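Local coordinates for chitin-binding domain 3 protein (Micromonospora aurantiaca ATCC 27029, PDB 5OPF) that is a copper-dependent lytic polysaccharide monooxygenase that probably cleaves cellulose by oxidation, at residues A[14-18]-A[30-34]; A[64-70]-A[128-134]. All blocks are in the same frame, centred on the assembly; numbering follows the deposited sequence.

Interaction 1. Residues A[14-18]-A[30-34]; sequences CWQRW and QDPMC
C14 and C34 are joined by a disulfide between their SG atoms, with a torsion of -90° about the S-S bond. The bond ties helix 10-18 to the first turn of helix 32-40. Both belong to the helical region between strand 2-6 and strand 52-54 of the lytic polysaccharide monooxygenase fold. One helical turn further along, R17 and W18 both reach for the carboxylate of D31. OD2 of D31 takes three N-H groups. R17 grips it end-on, with NH1 at 2.8 Å and NH2 at 3.0 Å from OD2, and this pair is a salt bridge. The guanidinium and carboxylate planes are only 23° apart, and OD2 lies close to the guanidinium plane. NH2 comes from the syn side and NH1 from the anti side. The third donor is NE1 of W18, 2.9 Å from D31 OD2. This oxygen lies at the indole edge, near the ring plane. The R17 chain is bent at chi3, which turns the guanidinium to D31; R17 NE also bonds S13 OG. In D31, CG stands anti to the backbone N (chi1 -171°). This places OD2 within bonding distance of R17 and W18, while OD1 accepts from C34 N at 3.1 Å. D31 is thus the N-cap of helix 32-40, and the capping N-H comes from above the carboxylate plane. The CB of C34 packs 3.8 Å from CD1 of W18, and its sulfur lies obliquely to the indole, a sulfur-aromatic contact. M27 of helix 27-30 touches both W18 and C34. The buried carboxylate therefore has donors on both oxygens, which fix its rotation. The arginine and the helix N terminus would both favour its charged form. The disulfide sets the helix spacing covalently, and D31 bridges the helices by polar bonds.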
loop_
_atom_site.group_PDB
_atom_site.type_symbol
_atom_site.label_atom_id
_atom_site.label_comp_id
_atom_site.label_asym_id
_atom_site.label_seq_id
_atom_site.Cartn_x
_atom_site.Cartn_y
_atom_site.Cartn_z
ATOM N N CYS A 14 5.166 9.032 0.567
ATOM C CA CYS A 14 6.487 9.653 0.453
ATOM C C CYS A 14 6.594 10.488 -0.821
ATOM O O CYS A 14 7.238 11.544 -0.821
ATOM C CB CYS A 14 7.602 8.605 0.492
ATOM S SG CYS A 14 7.889 7.765 2.063
ATOM N N TRP A 15 5.963 10.036 -1.913
ATOM C CA TRP A 15 5.984 10.788 -3.166
ATOM C C TRP A 15 5.165 12.067 -3.056
ATOM O O TRP A 15 5.622 13.151 -3.437
ATOM C CB TRP A 15 5.457 9.908 -4.305
ATOM C CG TRP A 15 5.316 10.658 -5.597
ATOM C CD1 TRP A 15 6.307 10.981 -6.471
ATOM C CD2 TRP A 15 4.107 11.171 -6.147
ATOM N NE1 TRP A 15 5.789 11.675 -7.541
ATOM C CE2 TRP A 15 4.437 11.808 -7.363
ATOM C CE3 TRP A 15 2.777 11.158 -5.730
ATOM C CZ2 TRP A 15 3.478 12.418 -8.171
ATOM C CZ3 TRP A 15 1.823 11.770 -6.524
ATOM C CH2 TRP A 15 2.181 12.398 -7.731
ATOM N N GLN A 16 3.944 11.963 -2.540
ATOM C CA GLN A 16 3.081 13.131 -2.442
ATOM C C GLN A 16 3.695 14.185 -1.531
ATOM O O GLN A 16 3.708 15.381 -1.853
ATOM C CB GLN A 16 1.734 12.669 -1.888
ATOM C CG GLN A 16 0.548 13.575 -2.078
ATOM C CD GLN A 16 -0.748 12.838 -1.738
ATOM O OE1 GLN A 16 -0.777 11.974 -0.853
ATOM N NE2 GLN A 16 -1.809 13.149 -2.460
ATOM N N ARG A 17 4.201 13.763 -0.368
ATOM C CA ARG A 17 4.624 14.745 0.623
ATOM C C ARG A 17 6.014 15.303 0.358
ATOM O O ARG A 17 6.274 16.456 0.708
ATOM C CB ARG A 17 4.527 14.165 2.030
ATOM C CG ARG A 17 3.075 13.962 2.450
ATOM C CD ARG A 17 2.868 13.363 3.846
ATOM N NE ARG A 17 3.454 12.030 3.959
ATOM C CZ ARG A 17 4.622 11.758 4.537
ATOM N NH1 ARG A 17 5.335 12.705 5.123
ATOM N NH2 ARG A 17 5.066 10.520 4.555
ATOM N N TRP A 18 6.910 14.531 -0.250
ATOM C CA TRP A 18 8.293 14.951 -0.442
ATOM C C TRP A 18 8.744 15.024 -1.895
ATOM O O TRP A 18 9.866 15.483 -2.141
ATOM C CB TRP A 18 9.262 14.024 0.315
ATOM C CG TRP A 18 9.094 14.037 1.794
ATOM C CD1 TRP A 18 8.418 13.122 2.541
ATOM C CD2 TRP A 18 9.600 15.013 2.716
ATOM N NE1 TRP A 18 8.481 13.455 3.872
ATOM C CE2 TRP A 18 9.194 14.617 4.007
ATOM C CE3 TRP A 18 10.365 16.174 2.578
ATOM C CZ2 TRP A 18 9.526 15.344 5.149
ATOM C CZ3 TRP A 18 10.694 16.892 3.711
ATOM C CH2 TRP A 18 10.275 16.473 4.978
ATOM N N GLN A 30 12.565 14.955 10.106
ATOM C CA GLN A 30 11.117 15.104 10.085
ATOM C C GLN A 30 10.401 13.826 9.662
ATOM O O GLN A 30 9.272 13.582 10.104
ATOM C CB GLN A 30 10.725 16.257 9.165
ATOM C CG GLN A 30 11.180 17.624 9.683
ATOM C CD GLN A 30 10.843 18.770 8.744
ATOM O OE1 GLN A 30 10.123 18.599 7.762
ATOM N NE2 GLN A 30 11.378 19.949 9.043
ATOM N N ASP A 31 11.020 12.994 8.822
ATOM C CA ASP A 31 10.367 11.794 8.293
ATOM C C ASP A 31 11.454 10.778 7.972
ATOM O O ASP A 31 11.798 10.550 6.810
ATOM C CB ASP A 31 9.513 12.154 7.072
ATOM C CG ASP A 31 8.623 11.021 6.578
ATOM O OD1 ASP A 31 8.799 9.845 6.986
ATOM O OD2 ASP A 31 7.750 11.323 5.725
ATOM N N PRO A 32 12.046 10.169 9.009
ATOM C CA PRO A 32 13.169 9.243 8.784
ATOM C C PRO A 32 12.835 8.081 7.868
ATOM O O PRO A 32 13.717 7.607 7.141
ATOM C CB PRO A 32 13.527 8.774 10.203
ATOM C CG PRO A 32 13.090 9.906 11.084
ATOM C CD PRO A 32 11.856 10.465 10.443
ATOM N N MET A 33 11.594 7.595 7.886
ATOM C CA MET A 33 11.254 6.476 7.015
ATOM C C MET A 33 11.222 6.892 5.549
ATOM O O MET A 33 11.709 6.153 4.687
ATOM C CB MET A 33 9.945 5.814 7.431
ATOM C CG MET A 33 10.002 5.048 8.746
ATOM S SD MET A 33 11.226 3.688 8.777
ATOM C CE MET A 33 12.626 4.520 9.539
ATOM N N CYS A 34 10.650 8.055 5.225
ATOM C CA CYS A 34 10.750 8.508 3.836
ATOM C C CYS A 34 12.195 8.837 3.456
ATOM O O CYS A 34 12.606 8.596 2.314
ATOM C CB CYS A 34 9.817 9.676 3.513
ATOM S SG CYS A 34 8.062 9.253 3.463
#

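Interaction 2. Residues A[64-70]-A[128-134]; sequences IPDGQLC and PLRWSDL
W131 lays one indole face against L69. CD2 of L69 sits 4.1 Å from the centroid of the five-membered ring, almost on the ring normal, in a CH-pi contact. The same methyl meets L134 CD1 tip to tip at 3.7 Å. L129 crosses L69 from another side and also reaches the sulfur of C70. At the indole edge, NE1 gives a hydrogen bond of 2.8 Å to I64 O, in the plane of both groups. The backbones join where G67 N donates to L129 O at 2.9 Å. G67 lies in a type II turn from P65 to Q68, and its positive phi (83°) suits glycine. The outer side is polar and looser. OD1 of D66 accepts from W131 N at 3.0 Å, from above the carboxylate plane. OD2 makes a weak salt bridge to R130 NH1 at 3.3 Å, with the two flat groups 75° apart. A water donates to D66 OD2 and accepts from S132 N. The two loops pack on the mixed sheet. On strand 169-178, V171 touches L129, Y173 touches I64 and L134, and I175 touches W131. T118 of strand 110-118 touches L129 and L134, and C70 is disulfide-bonded to C188 of strand 183-192.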
loop_
_atom_site.group_PDB
_atom_site.type_symbol
_atom_site.label_atom_id
_atom_site.label_comp_id
_atom_site.label_asym_id
_atom_site.label_seq_id
_atom_site.Cartn_x
_atom_site.Cartn_y
_atom_site.Cartn_z
ATOM N N ILE A 64 5.171 -14.034 -1.290
ATOM C CA ILE A 64 5.554 -12.867 -0.496
ATOM C C ILE A 64 5.889 -13.295 0.926
ATOM O O ILE A 64 4.979 -13.446 1.757
ATOM C CB ILE A 64 4.448 -11.811 -0.538
ATOM C CG1 ILE A 64 4.316 -11.324 -1.983
ATOM C CG2 ILE A 64 4.758 -10.657 0.419
ATOM C CD1 ILE A 64 3.163 -10.435 -2.184
ATOM N N PRO A 65 7.157 -13.517 1.248
ATOM C CA PRO A 65 7.503 -13.927 2.614
ATOM C C PRO A 65 7.183 -12.855 3.642
ATOM O O PRO A 65 7.185 -11.657 3.356
ATOM C CB PRO A 65 9.015 -14.160 2.537
ATOM C CG PRO A 65 9.299 -14.439 1.101
ATOM C CD PRO A 65 8.324 -13.577 0.350
ATOM N N ASP A 66 6.960 -13.306 4.875
ATOM C CA ASP A 66 6.813 -12.386 5.991
ATOM C C ASP A 66 8.001 -11.432 6.025
ATOM O O ASP A 66 9.146 -11.822 5.776
ATOM C CB ASP A 66 6.741 -13.153 7.322
ATOM C CG ASP A 66 5.394 -13.828 7.564
ATOM O OD1 ASP A 66 4.431 -13.593 6.803
ATOM O OD2 ASP A 66 5.318 -14.596 8.551
ATOM N N GLY A 67 7.723 -10.176 6.361
ATOM C CA GLY A 67 8.733 -9.137 6.379
ATOM C C GLY A 67 9.011 -8.501 5.035
ATOM O O GLY A 67 9.818 -7.561 4.968
ATOM N N GLN A 68 8.378 -8.990 3.967
ATOM C CA GLN A 68 8.529 -8.457 2.617
ATOM C C GLN A 68 7.184 -8.054 2.027
ATOM O O GLN A 68 7.073 -7.859 0.815
ATOM C CB GLN A 68 9.215 -9.471 1.703
ATOM C CG GLN A 68 10.590 -9.881 2.182
ATOM C CD GLN A 68 11.168 -11.040 1.422
ATOM O OE1 GLN A 68 11.827 -11.919 2.016
ATOM N NE2 GLN A 68 10.962 -11.061 0.133
ATOM N N LEU A 69 6.149 -7.911 2.856
ATOM C CA LEU A 69 4.828 -7.581 2.313
ATOM C C LEU A 69 4.830 -6.222 1.618
ATOM O O LEU A 69 4.270 -6.073 0.526
ATOM C CB LEU A 69 3.753 -7.635 3.405
ATOM C CG LEU A 69 3.207 -9.039 3.698
ATOM C CD1 LEU A 69 4.246 -9.951 4.328
ATOM C CD2 LEU A 69 1.973 -8.967 4.560
ATOM N N CYS A 70 5.449 -5.215 2.238
ATOM C CA CYS A 70 5.331 -3.853 1.723
ATOM C C CYS A 70 6.159 -3.600 0.465
ATOM O O CYS A 70 5.910 -2.605 -0.233
ATOM C CB CYS A 70 5.658 -2.841 2.818
ATOM S SG CYS A 70 4.577 -2.966 4.270
ATOM N N PRO A 128 8.376 -6.650 12.077
ATOM C CA PRO A 128 8.114 -6.790 10.642
ATOM C C PRO A 128 6.674 -7.221 10.417
ATOM O O PRO A 128 6.094 -7.951 11.226
ATOM C CB PRO A 128 9.096 -7.883 10.211
ATOM C CG PRO A 128 9.331 -8.663 11.435
ATOM C CD PRO A 128 9.293 -7.690 12.569
ATOM N N LEU A 129 6.093 -6.748 9.321
ATOM C CA LEU A 129 4.716 -7.105 9.003
ATOM C C LEU A 129 4.666 -8.541 8.502
ATOM O O LEU A 129 5.402 -8.916 7.585
ATOM C CB LEU A 129 4.161 -6.157 7.944
ATOM C CG LEU A 129 2.681 -6.336 7.592
ATOM C CD1 LEU A 129 1.788 -6.046 8.778
ATOM C CD2 LEU A 129 2.325 -5.458 6.416
ATOM N N ARG A 130 3.801 -9.346 9.120
ATOM C CA ARG A 130 3.608 -10.749 8.776
ATOM C C ARG A 130 2.181 -10.978 8.291
ATOM O O ARG A 130 1.248 -10.280 8.699
ATOM C CB ARG A 130 3.792 -11.631 10.010
ATOM C CG ARG A 130 5.092 -11.442 10.713
ATOM C CD ARG A 130 5.171 -12.305 11.960
ATOM N NE ARG A 130 6.508 -12.242 12.517
ATOM C CZ ARG A 130 7.573 -12.828 11.978
ATOM N NH1 ARG A 130 7.467 -13.550 10.863
ATOM N NH2 ARG A 130 8.748 -12.693 12.565
ATOM N N TRP A 131 2.001 -11.988 7.443
ATOM C CA TRP A 131 0.653 -12.354 7.030
ATOM C C TRP A 131 -0.242 -12.648 8.232
ATOM O O TRP A 131 -1.425 -12.281 8.239
ATOM C CB TRP A 131 0.695 -13.543 6.073
ATOM C CG TRP A 131 1.141 -13.183 4.684
ATOM C CD1 TRP A 131 2.402 -13.282 4.174
ATOM C CD2 TRP A 131 0.319 -12.682 3.620
ATOM N NE1 TRP A 131 2.420 -12.865 2.868
ATOM C CE2 TRP A 131 1.154 -12.494 2.505
ATOM C CE3 TRP A 131 -1.032 -12.356 3.506
ATOM C CZ2 TRP A 131 0.682 -12.019 1.282
ATOM C CZ3 TRP A 131 -1.499 -11.875 2.290
ATOM C CH2 TRP A 131 -0.643 -11.725 1.197
ATOM N N SER A 132 0.303 -13.284 9.273
ATOM C CA SER A 132 -0.501 -13.636 10.444
ATOM C C SER A 132 -0.917 -12.422 11.267
ATOM O O SER A 132 -1.793 -12.544 12.135
ATOM C CB SER A 132 0.261 -14.631 11.324
ATOM O OG SER A 132 1.441 -14.059 11.840
ATOM N N ASP A 133 -0.304 -11.267 11.041
ATOM C CA ASP A 133 -0.766 -10.036 11.671
ATOM C C ASP A 133 -2.019 -9.461 11.023
ATOM O O ASP A 133 -2.625 -8.551 11.609
ATOM C CB ASP A 133 0.313 -8.956 11.589
ATOM C CG ASP A 133 1.560 -9.290 12.384
ATOM O OD1 ASP A 133 1.418 -9.702 13.550
ATOM O OD2 ASP A 133 2.680 -9.117 11.832
ATOM N N LEU A 134 -2.430 -9.957 9.859
ATOM C CA LEU A 134 -3.459 -9.322 9.040
ATOM C C LEU A 134 -4.793 -10.056 9.120
ATOM O O LEU A 134 -4.846 -11.292 9.115
ATOM C CB LEU A 134 -3.031 -9.304 7.578
ATOM C CG LEU A 134 -1.843 -8.415 7.246
ATOM C CD1 LEU A 134 -1.462 -8.621 5.785
ATOM C CD2 LEU A 134 -2.131 -6.944 7.519
HETATM O O HOH W 1 2.655 -15.025 9.102
#

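In the fold
From the N terminus, the chain passes strand 2-6 and enters helix 10-18. Interaction 1 then closes a short loop that includes most of helix 27-30 and joins helix 10-18 to helix 32-40. The chain next runs through helix 43-46 and helix 60-63 to residues 64-70. Interaction 2 closes a much longer loop, which takes in strands 92-93, 97-104 and 110-118. It joins the segment after helix 60-63 to the turn leading into strand 134-140. The two contacts are in series, neither nested nor crossed. Their centres are about 22 Å apart. Interaction 1 ties helices together, whereas interaction 2 fixes loops against the mixed sheet.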